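Local coordinates for protein citrate synthase (Metallosphaera sedula, PDB 6ABX) that probably catalyses the condensation of oxaloacetate with acetyl-CoA and water to give citrate and CoA, in the tricarboxylic acid cycle, at residues Arg30-Phe35 / Gly53-Arg58; Leu49-Lys54 / Asp111-Ala116; Thr125-Ile130 / Phe324-Ala329. One frame throughout, in Å; residues are numbered along the deposited sequence.

How the contacts relate
Contacts 1 and 2 are neighbours, with centres 13 Å apart. They share Gly53 and Lys54 just after helix 43-52. Arg30 of contact 1 ties them together: its NH2 lies 2.8 Å from Leu50 O of contact 2. Contacts 2 and 3 both use helix 112-134, contact 2 at its start and contact 3 farther along, and their centres are 21 Å apart. Contact 3 is the most central of the three. The side chain of its Ile327 is about 13 Å from a bound citrate and about 10 Å from that of Arg332, an oxaloacetate-binding residue. Contact 1 lies away from these sites.

Contact 1: Arg30-Phe35 / Gly53-Arg58; sequences RGYSIF and GKLPTR
The two backbones come nearest at Arg30 and Gly53, whose CA atoms are 6.5 Å apart, and they diverge beyond this pair. One segment runs through the short strand 32-33 into a helix. The other is the link between helix 43-52 and helix 58-69.

Arg30 lies against Gly53. Its NE is 3.5 Å from Gly53 CA. Gly53 leaves the helix with a positive phi of 92°, and its bare CA lies over one face of the guanidinium. The Arg30 chain bends at chi2 (-104°), which turns the guanidinium to the last turn of helix 43-52. There NH2 is hydrogen-bonded to Leu50 O, and NE makes a weak bond to Leu49 O. A positive group at this carbonyl end probably suits the helix dipole.

Tyr32 and Leu55 form the second half of the contact. Their side chains approach from opposite directions. Leu55 CD1 is 3.5 Å from Tyr32 CZ and meets the ring obliquely at its hydroxyl end. A water joins the same two residues. It lies 2.7 Å from Tyr32 OH and accepts from Leu55 N at 2.9 Å. The pair is therefore held by apolar packing and by a water bridge, and the bridge gives a partner to the backbone N of a loop residue.

Each segment leads into a helix through an N-cap, Ser33 in one and Thr57 in the other. Tyr32 also packs on Leu49, and Leu55 on Glu45, so helix 43-52 supports both. The second subunit borders the contact: Arg370 of that subunit packs on Leu55 and hydrogen-bonds to Pro56 O. Within this chain, strand 32-33 is an outer strand of the small antiparallel sheet, and Ile34 and Phe35 just after it rest on helix 261-270.

Contact 2: Leu49-Lys54 / Asp111-Ala116; sequences LLWYGK and DLIGKA
Trp51 and Ile113 join two helices of the mainly helical citrate synthase fold. The last turn of helix 43-52 packs on the first turn of helix 112-134. The closest CA atoms are those of Trp51 and Ile113, 7.3 Å apart.

Apolar contacts carry the interface. Ile113 points at the other helix and reaches both aromatic residues. Its CG2 lies over one face of the Trp51 ring, offset toward the rim, with Trp51 CG 4.2 Å away. The same methyl is 3.6 Å from Tyr52 OH. The other branch ends in CD1, which is 4.0 Å from Tyr52 CE1. With chi1 -66°, CG1 lies beside the backbone N of Ile113 and CG2 opposite it, which sends CG2 to the Trp51 face and CD1 to Tyr52 CE1. Ala116 sits one turn on. Its CB meets the far part of the indole at Trp51 CZ2, 3.7 Å away, in an oblique approach. Within the first segment, Trp51 CB lies over the centre of the Tyr52 ring. Other helices add to this packing. Helix 324-343 touches Ile113 and Ala116, and helix 58-69 puts Phe64 on Trp51 and Arg67 on Tyr52.

One polar bond serves the buried indole: Trp51 NE1 is hydrogen-bonded to Thr337 OG1 of helix 324-343. The Trp51 side chain is about 10 Å from that of Arg332, an oxaloacetate-binding residue.

Capping starts the second helix. Asp111 is the N-cap, and its OD1 accepts from Gly114 N at 3.0 Å. The N-H meets this oxygen from above the carboxylate plane, 62° out of it.

Contact 3: Thr125-Ile130 / Phe324-Ala329; sequences TIISLI and FPTIFA
This contact is a buried helix-to-helix packing in the interior of the citrate synthase fold. The middle of helix 112-134 meets the first turns of helix 324-343, the helix that also carries the oxaloacetate-binding Arg332. Ile127 and Thr326 are the meeting point, with CA atoms 6.9 Å apart. Both side chains point at the opposite helix and slide past each other in opposite directions.

Ile127 does most of the touching. Its CD1 reaches the backbone of the other helix and lies 3.3 Å from Thr326 O. The same methyl is 3.4 Å from Thr326 OG1, and Ile127 CG1 is also 3.4 Å from that hydroxyl oxygen. The longer branch gets there because CG1 stands opposite the carbonyl carbon of Ile127 (chi1 -67°) and chi2 is extended. Ile127 CG2 stays farther back, 3.7 Å from Thr326 OG1. Ile327 adds a looser apolar touch, its CG1 being 4.3 Å from Ile127 CD1.

Neighbouring helices pack around it. Ile126 and Ile130 pack on helices 76-85 and 91-105, and Ser128 on helix 148-157. Ile327 rests on Phe319 of a loop.

Thr326 OG1 is hydrogen-bonded to Leu323 O, three residues back and just before the helix begins. The hydroxyl thus has a polar partner close by in its own chain and can present an oxygen to a hydrocarbon neighbour. The short carbon-to-oxygen distances imply close packing. The two helices are held here by shape and van der Waals contact.

Contact 1: Arg30-Phe35 / Gly53-Arg58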
loop_
_atom_site.group_PDB
_atom_site.type_symbol
_atom_site.label_atom_id
_atom_site.label_comp_id
_atom_site.label_asym_id
_atom_site.label_seq_id
_atom_site.Cartn_x
_atom_site.Cartn_y
_atom_site.Cartn_z
ATOM N N ARG A 30 4.823 14.746 -19.771
ATOM C CA ARG A 30 5.168 16.181 -19.644
ATOM C C ARG A 30 5.088 16.877 -20.994
ATOM O O ARG A 30 5.924 17.766 -21.284
ATOM C CB ARG A 30 6.548 16.328 -19.033
ATOM C CG ARG A 30 6.623 15.690 -17.656
ATOM C CD ARG A 30 6.605 16.726 -16.572
ATOM N NE ARG A 30 6.859 16.244 -15.210
ATOM C CZ ARG A 30 6.140 16.617 -14.176
ATOM N NH1 ARG A 30 5.177 17.517 -14.373
ATOM N NH2 ARG A 30 6.393 16.095 -12.974
ATOM N N GLY A 31 4.084 16.496 -21.769
ATOM C CA GLY A 31 3.767 17.104 -23.054
ATOM C C GLY A 31 4.479 16.523 -24.253
ATOM O O GLY A 31 4.169 16.878 -25.390
ATOM N N TYR A 32 5.460 15.647 -24.030
ATOM C CA TYR A 32 6.209 14.970 -25.123
ATOM C C TYR A 32 5.530 13.641 -25.501
ATOM O O TYR A 32 5.197 12.847 -24.651
ATOM C CB TYR A 32 7.656 14.714 -24.702
ATOM C CG TYR A 32 8.430 15.994 -24.485
ATOM C CD1 TYR A 32 8.951 16.673 -25.566
ATOM C CD2 TYR A 32 8.541 16.579 -23.240
ATOM C CE1 TYR A 32 9.648 17.856 -25.373
ATOM C CE2 TYR A 32 9.205 17.778 -23.037
ATOM C CZ TYR A 32 9.771 18.418 -24.124
ATOM O OH TYR A 32 10.457 19.611 -23.959
ATOM N N SER A 33 5.374 13.441 -26.806
ATOM C CA SER A 33 4.744 12.221 -27.323
ATOM C C SER A 33 5.586 10.996 -26.946
ATOM O O SER A 33 6.801 10.987 -27.125
ATOM C CB SER A 33 4.628 12.315 -28.810
ATOM O OG SER A 33 4.292 11.075 -29.353
ATOM N N ILE A 34 4.915 9.913 -26.510
ATOM C CA ILE A 34 5.639 8.690 -26.191
ATOM C C ILE A 34 6.370 8.158 -27.429
ATOM O O ILE A 34 7.422 7.556 -27.298
ATOM C CB ILE A 34 4.699 7.639 -25.583
ATOM C CG1 ILE A 34 5.488 6.506 -24.897
ATOM C CG2 ILE A 34 3.744 7.130 -26.641
ATOM C CD1 ILE A 34 6.326 6.947 -23.704
ATOM N N PHE A 35 5.819 8.384 -28.634
ATOM C CA PHE A 35 6.475 7.985 -29.862
ATOM C C PHE A 35 7.863 8.650 -30.017
ATOM O O PHE A 35 8.856 7.967 -30.364
ATOM C CB PHE A 35 5.566 8.198 -31.077
ATOM C CG PHE A 35 4.303 7.365 -31.088
ATOM C CD1 PHE A 35 4.310 6.061 -31.533
ATOM C CD2 PHE A 35 3.116 7.879 -30.591
ATOM C CE1 PHE A 35 3.143 5.300 -31.514
ATOM C CE2 PHE A 35 1.947 7.122 -30.585
ATOM C CZ PHE A 35 1.961 5.834 -31.066
ATOM N N GLY A 53 10.481 17.840 -14.619
ATOM C CA GLY A 53 9.513 18.565 -15.397
ATOM C C GLY A 53 10.040 19.152 -16.699
ATOM O O GLY A 53 9.284 19.779 -17.403
ATOM N N LYS A 54 11.307 18.901 -17.014
ATOM C CA LYS A 54 11.901 19.452 -18.225
ATOM C C LYS A 54 12.958 18.499 -18.747
ATOM O O LYS A 54 13.510 17.694 -17.989
ATOM C CB LYS A 54 12.506 20.825 -17.921
ATOM C CG LYS A 54 13.723 20.819 -17.023
ATOM C CD LYS A 54 14.139 22.209 -16.531
ATOM C CE LYS A 54 15.423 22.253 -15.699
ATOM N NZ LYS A 54 15.794 20.955 -15.060
ATOM N N LEU A 55 13.237 18.593 -20.054
ATOM C CA LEU A 55 14.357 17.827 -20.600
ATOM C C LEU A 55 15.668 18.378 -20.052
ATOM O O LEU A 55 15.897 19.607 -19.968
ATOM C CB LEU A 55 14.338 17.835 -22.121
ATOM C CG LEU A 55 13.192 17.097 -22.805
ATOM C CD1 LEU A 55 13.140 17.418 -24.269
ATOM C CD2 LEU A 55 13.291 15.601 -22.611
ATOM N N PRO A 56 16.622 17.490 -19.726
ATOM C CA PRO A 56 17.880 17.930 -19.142
ATOM C C PRO A 56 18.869 18.462 -20.181
ATOM O O PRO A 56 18.901 17.983 -21.284
ATOM C CB PRO A 56 18.444 16.635 -18.547
ATOM C CG PRO A 56 17.902 15.570 -19.466
ATOM C CD PRO A 56 16.482 16.018 -19.750
ATOM N N THR A 57 19.753 19.356 -19.742
ATOM C CA THR A 57 20.934 19.642 -20.566
ATOM C C THR A 57 21.913 18.478 -20.521
ATOM O O THR A 57 21.780 17.557 -19.761
ATOM C CB THR A 57 21.632 20.921 -20.096
ATOM O OG1 THR A 57 22.153 20.642 -18.803
ATOM C CG2 THR A 57 20.686 22.090 -20.048
ATOM N N ARG A 58 22.905 18.521 -21.414
ATOM C CA ARG A 58 23.957 17.548 -21.426
ATOM C C ARG A 58 24.591 17.388 -20.029
ATOM O O ARG A 58 24.750 16.289 -19.519
ATOM C CB ARG A 58 24.968 17.964 -22.509
ATOM C CG ARG A 58 26.068 16.962 -22.808
ATOM C CD ARG A 58 26.850 17.491 -24.032
ATOM N NE ARG A 58 28.278 17.490 -23.781
ATOM C CZ ARG A 58 29.061 18.555 -23.793
ATOM N NH1 ARG A 58 28.678 19.670 -24.391
ATOM N NH2 ARG A 58 30.244 18.484 -23.212
HETATM O O HOH W 1 11.508 20.425 -21.580
#

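Contact 2: Leu49-Lys54 / Asp111-Ala116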
loop_
_atom_site.group_PDB
_atom_site.type_symbol
_atom_site.label_atom_id
_atom_site.label_comp_id
_atom_site.label_asym_id
_atom_site.label_seq_id
_atom_site.Cartn_x
_atom_site.Cartn_y
_atom_site.Cartn_z
ATOM N N LEU A 49 12.966 13.816 -16.932
ATOM C CA LEU A 49 11.793 14.593 -17.400
ATOM C C LEU A 49 10.624 14.423 -16.438
ATOM O O LEU A 49 9.974 15.432 -16.015
ATOM C CB LEU A 49 11.417 14.141 -18.796
ATOM C CG LEU A 49 10.150 14.743 -19.381
ATOM C CD1 LEU A 49 10.298 16.254 -19.560
ATOM C CD2 LEU A 49 9.852 14.073 -20.679
ATOM N N LEU A 50 10.347 13.166 -16.063
ATOM C CA LEU A 50 9.170 12.929 -15.236
ATOM C C LEU A 50 9.337 13.570 -13.855
ATOM O O LEU A 50 8.387 14.208 -13.328
ATOM C CB LEU A 50 8.914 11.409 -15.152
ATOM C CG LEU A 50 8.286 10.825 -16.399
ATOM C CD1 LEU A 50 8.290 9.297 -16.383
ATOM C CD2 LEU A 50 6.858 11.338 -16.608
ATOM N N TRP A 51 10.508 13.438 -13.244
ATOM C CA TRP A 51 10.729 13.944 -11.874
ATOM C C TRP A 51 10.893 15.464 -11.839
ATOM O O TRP A 51 10.347 16.081 -10.953
ATOM C CB TRP A 51 11.935 13.297 -11.201
ATOM C CG TRP A 51 11.639 11.921 -10.649
ATOM C CD1 TRP A 51 10.512 11.502 -10.016
ATOM C CD2 TRP A 51 12.535 10.797 -10.647
ATOM N NE1 TRP A 51 10.617 10.181 -9.644
ATOM C CE2 TRP A 51 11.852 9.718 -10.003
ATOM C CE3 TRP A 51 13.851 10.596 -11.084
ATOM C CZ2 TRP A 51 12.433 8.477 -9.818
ATOM C CZ3 TRP A 51 14.419 9.362 -10.900
ATOM C CH2 TRP A 51 13.712 8.313 -10.277
ATOM N N TYR A 52 11.593 16.038 -12.823
ATOM C CA TYR A 52 11.993 17.485 -12.715
ATOM C C TYR A 52 11.219 18.386 -13.664
ATOM O O TYR A 52 11.346 19.610 -13.537
ATOM C CB TYR A 52 13.497 17.608 -12.947
ATOM C CG TYR A 52 14.349 16.887 -11.938
ATOM C CD1 TYR A 52 14.289 17.220 -10.591
ATOM C CD2 TYR A 52 15.204 15.845 -12.299
ATOM C CE1 TYR A 52 15.057 16.566 -9.649
ATOM C CE2 TYR A 52 15.991 15.198 -11.358
ATOM C CZ TYR A 52 15.899 15.547 -10.022
ATOM O OH TYR A 52 16.648 14.913 -9.074
ATOM N N GLY A 53 10.481 17.840 -14.619
ATOM C CA GLY A 53 9.513 18.565 -15.397
ATOM C C GLY A 53 10.040 19.152 -16.699
ATOM O O GLY A 53 9.284 19.779 -17.403
ATOM N N LYS A 54 11.307 18.901 -17.014
ATOM C CA LYS A 54 11.901 19.452 -18.225
ATOM C C LYS A 54 12.958 18.499 -18.747
ATOM O O LYS A 54 13.510 17.694 -17.989
ATOM C CB LYS A 54 12.506 20.825 -17.921
ATOM C CG LYS A 54 13.723 20.819 -17.023
ATOM C CD LYS A 54 14.139 22.209 -16.531
ATOM C CE LYS A 54 15.423 22.253 -15.699
ATOM N NZ LYS A 54 15.794 20.955 -15.060
ATOM N N ASP A 111 13.570 14.533 1.355
ATOM C CA ASP A 111 14.212 14.184 0.094
ATOM C C ASP A 111 13.445 13.071 -0.641
ATOM O O ASP A 111 14.038 11.980 -0.958
ATOM C CB ASP A 111 15.645 13.720 0.329
ATOM C CG ASP A 111 16.436 13.676 -0.968
ATOM O OD1 ASP A 111 15.917 14.233 -2.051
ATOM O OD2 ASP A 111 17.531 13.062 -0.920
ATOM N N LEU A 112 12.211 13.388 -1.017
ATOM C CA LEU A 112 11.331 12.424 -1.757
ATOM C C LEU A 112 12.081 11.955 -3.014
ATOM O O LEU A 112 12.190 10.726 -3.289
ATOM C CB LEU A 112 10.019 13.133 -2.090
ATOM C CG LEU A 112 8.904 12.283 -2.697
ATOM C CD1 LEU A 112 7.577 12.976 -2.543
ATOM C CD2 LEU A 112 9.157 11.929 -4.149
ATOM N N ILE A 113 12.583 12.917 -3.800
ATOM C CA ILE A 113 13.109 12.508 -5.131
ATOM C C ILE A 113 14.392 11.701 -4.926
ATOM O O ILE A 113 14.644 10.748 -5.676
ATOM C CB ILE A 113 13.253 13.670 -6.141
ATOM C CG1 ILE A 113 11.873 14.229 -6.502
ATOM C CG2 ILE A 113 13.962 13.191 -7.409
ATOM C CD1 ILE A 113 11.911 15.518 -7.331
ATOM N N GLY A 114 15.206 12.053 -3.915
ATOM C CA GLY A 114 16.423 11.243 -3.649
ATOM C C GLY A 114 16.077 9.796 -3.287
ATOM O O GLY A 114 16.783 8.876 -3.691
ATOM N N LYS A 115 15.007 9.604 -2.516
ATOM C CA LYS A 115 14.553 8.242 -2.148
ATOM C C LYS A 115 13.963 7.532 -3.358
ATOM O O LYS A 115 14.197 6.332 -3.528
ATOM C CB LYS A 115 13.607 8.311 -0.947
ATOM C CG LYS A 115 14.313 8.703 0.339
ATOM C CD LYS A 115 13.379 9.122 1.455
ATOM C CE LYS A 115 14.141 9.386 2.733
ATOM N NZ LYS A 115 13.277 9.995 3.755
ATOM N N ALA A 116 13.281 8.279 -4.233
ATOM C CA ALA A 116 12.739 7.737 -5.501
ATOM C C ALA A 116 13.895 7.231 -6.378
ATOM O O ALA A 116 13.836 6.173 -6.971
ATOM C CB ALA A 116 11.914 8.797 -6.189
#

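Contact 3: Thr125-Ile130 / Phe324-Ala329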
loop_
_atom_site.group_PDB
_atom_site.type_symbol
_atom_site.label_atom_id
_atom_site.label_comp_id
_atom_site.label_asym_id
_atom_site.label_seq_id
_atom_site.Cartn_x
_atom_site.Cartn_y
_atom_site.Cartn_z
ATOM N N THR A 125 18.555 -4.353 -9.283
ATOM C CA THR A 125 19.530 -5.181 -8.600
ATOM C C THR A 125 18.838 -6.358 -7.903
ATOM O O THR A 125 19.267 -7.487 -7.955
ATOM C CB THR A 125 20.341 -4.354 -7.610
ATOM O OG1 THR A 125 20.780 -3.182 -8.313
ATOM C CG2 THR A 125 21.485 -5.132 -6.988
ATOM N N ILE A 126 17.712 -6.058 -7.272
ATOM C CA ILE A 126 16.903 -7.083 -6.557
ATOM C C ILE A 126 16.342 -8.080 -7.565
ATOM O O ILE A 126 16.418 -9.312 -7.382
ATOM C CB ILE A 126 15.781 -6.403 -5.748
ATOM C CG1 ILE A 126 16.362 -5.576 -4.593
ATOM C CG2 ILE A 126 14.746 -7.400 -5.266
ATOM C CD1 ILE A 126 15.424 -4.593 -3.967
ATOM N N ILE A 127 15.760 -7.575 -8.663
ATOM C CA ILE A 127 15.150 -8.443 -9.638
ATOM C C ILE A 127 16.201 -9.407 -10.209
ATOM O O ILE A 127 15.944 -10.604 -10.383
ATOM C CB ILE A 127 14.496 -7.634 -10.769
ATOM C CG1 ILE A 127 13.299 -6.856 -10.212
ATOM C CG2 ILE A 127 14.074 -8.543 -11.915
ATOM C CD1 ILE A 127 12.703 -5.897 -11.213
ATOM N N SER A 128 17.350 -8.840 -10.556
ATOM C CA SER A 128 18.461 -9.602 -11.156
ATOM C C SER A 128 18.949 -10.716 -10.195
ATOM O O SER A 128 19.161 -11.860 -10.642
ATOM C CB SER A 128 19.554 -8.653 -11.597
ATOM O OG SER A 128 19.087 -7.767 -12.604
ATOM N N LEU A 129 19.079 -10.402 -8.905
ATOM C CA LEU A 129 19.474 -11.401 -7.906
ATOM C C LEU A 129 18.412 -12.483 -7.744
ATOM O O LEU A 129 18.761 -13.668 -7.692
ATOM C CB LEU A 129 19.781 -10.701 -6.598
ATOM C CG LEU A 129 20.213 -11.604 -5.451
ATOM C CD1 LEU A 129 21.416 -12.448 -5.843
ATOM C CD2 LEU A 129 20.520 -10.706 -4.265
ATOM N N ILE A 130 17.114 -12.135 -7.838
ATOM C CA ILE A 130 16.099 -13.176 -7.876
ATOM C C ILE A 130 16.379 -14.107 -9.058
ATOM O O ILE A 130 16.375 -15.327 -8.884
ATOM C CB ILE A 130 14.661 -12.615 -7.933
ATOM C CG1 ILE A 130 14.291 -11.817 -6.698
ATOM C CG2 ILE A 130 13.670 -13.770 -8.210
ATOM C CD1 ILE A 130 12.987 -11.046 -6.816
ATOM N N PHE A 324 7.968 -10.687 -14.738
ATOM C CA PHE A 324 7.535 -9.517 -15.529
ATOM C C PHE A 324 6.850 -8.444 -14.664
ATOM O O PHE A 324 7.130 -7.255 -14.859
ATOM C CB PHE A 324 6.609 -9.860 -16.704
ATOM C CG PHE A 324 6.107 -8.586 -17.362
ATOM C CD1 PHE A 324 7.011 -7.637 -17.837
ATOM C CD2 PHE A 324 4.764 -8.236 -17.344
ATOM C CE1 PHE A 324 6.575 -6.424 -18.355
ATOM C CE2 PHE A 324 4.335 -7.034 -17.881
ATOM C CZ PHE A 324 5.236 -6.122 -18.375
ATOM N N PRO A 325 5.973 -8.764 -13.684
ATOM C CA PRO A 325 5.358 -7.723 -12.863
ATOM C C PRO A 325 6.393 -6.898 -12.081
ATOM O O PRO A 325 6.211 -5.665 -11.868
ATOM C CB PRO A 325 4.450 -8.460 -11.873
ATOM C CG PRO A 325 4.198 -9.824 -12.548
ATOM C CD PRO A 325 5.345 -10.101 -13.489
ATOM N N THR A 326 7.505 -7.542 -11.724
ATOM C CA THR A 326 8.560 -6.792 -10.987
ATOM C C THR A 326 9.199 -5.772 -11.937
ATOM O O THR A 326 9.640 -4.657 -11.478
ATOM C CB THR A 326 9.582 -7.652 -10.244
ATOM O OG1 THR A 326 10.425 -8.361 -11.154
ATOM C CG2 THR A 326 8.935 -8.624 -9.275
ATOM N N ILE A 327 9.432 -6.196 -13.180
ATOM C CA ILE A 327 10.062 -5.335 -14.170
ATOM C C ILE A 327 9.152 -4.122 -14.438
ATOM O O ILE A 327 9.628 -2.945 -14.543
ATOM C CB ILE A 327 10.395 -6.146 -15.433
ATOM C CG1 ILE A 327 11.379 -7.263 -15.110
ATOM C CG2 ILE A 327 10.967 -5.246 -16.508
ATOM C CD1 ILE A 327 11.448 -8.286 -16.210
ATOM N N PHE A 328 7.847 -4.386 -14.585
ATOM C CA PHE A 328 6.863 -3.293 -14.656
ATOM C C PHE A 328 7.090 -2.307 -13.503
ATOM O O PHE A 328 7.213 -1.094 -13.716
ATOM C CB PHE A 328 5.479 -3.921 -14.702
ATOM C CG PHE A 328 4.311 -3.036 -15.037
ATOM C CD1 PHE A 328 4.083 -1.849 -14.363
ATOM C CD2 PHE A 328 3.413 -3.417 -16.023
ATOM C CE1 PHE A 328 2.988 -1.051 -14.678
ATOM C CE2 PHE A 328 2.305 -2.620 -16.316
ATOM C CZ PHE A 328 2.099 -1.441 -15.637
ATOM N N ALA A 329 7.117 -2.806 -12.270
ATOM C CA ALA A 329 7.316 -1.952 -11.080
ATOM C C ALA A 329 8.611 -1.162 -11.191
ATOM O O ALA A 329 8.648 -0.000 -10.787
ATOM C CB ALA A 329 7.314 -2.785 -9.817
#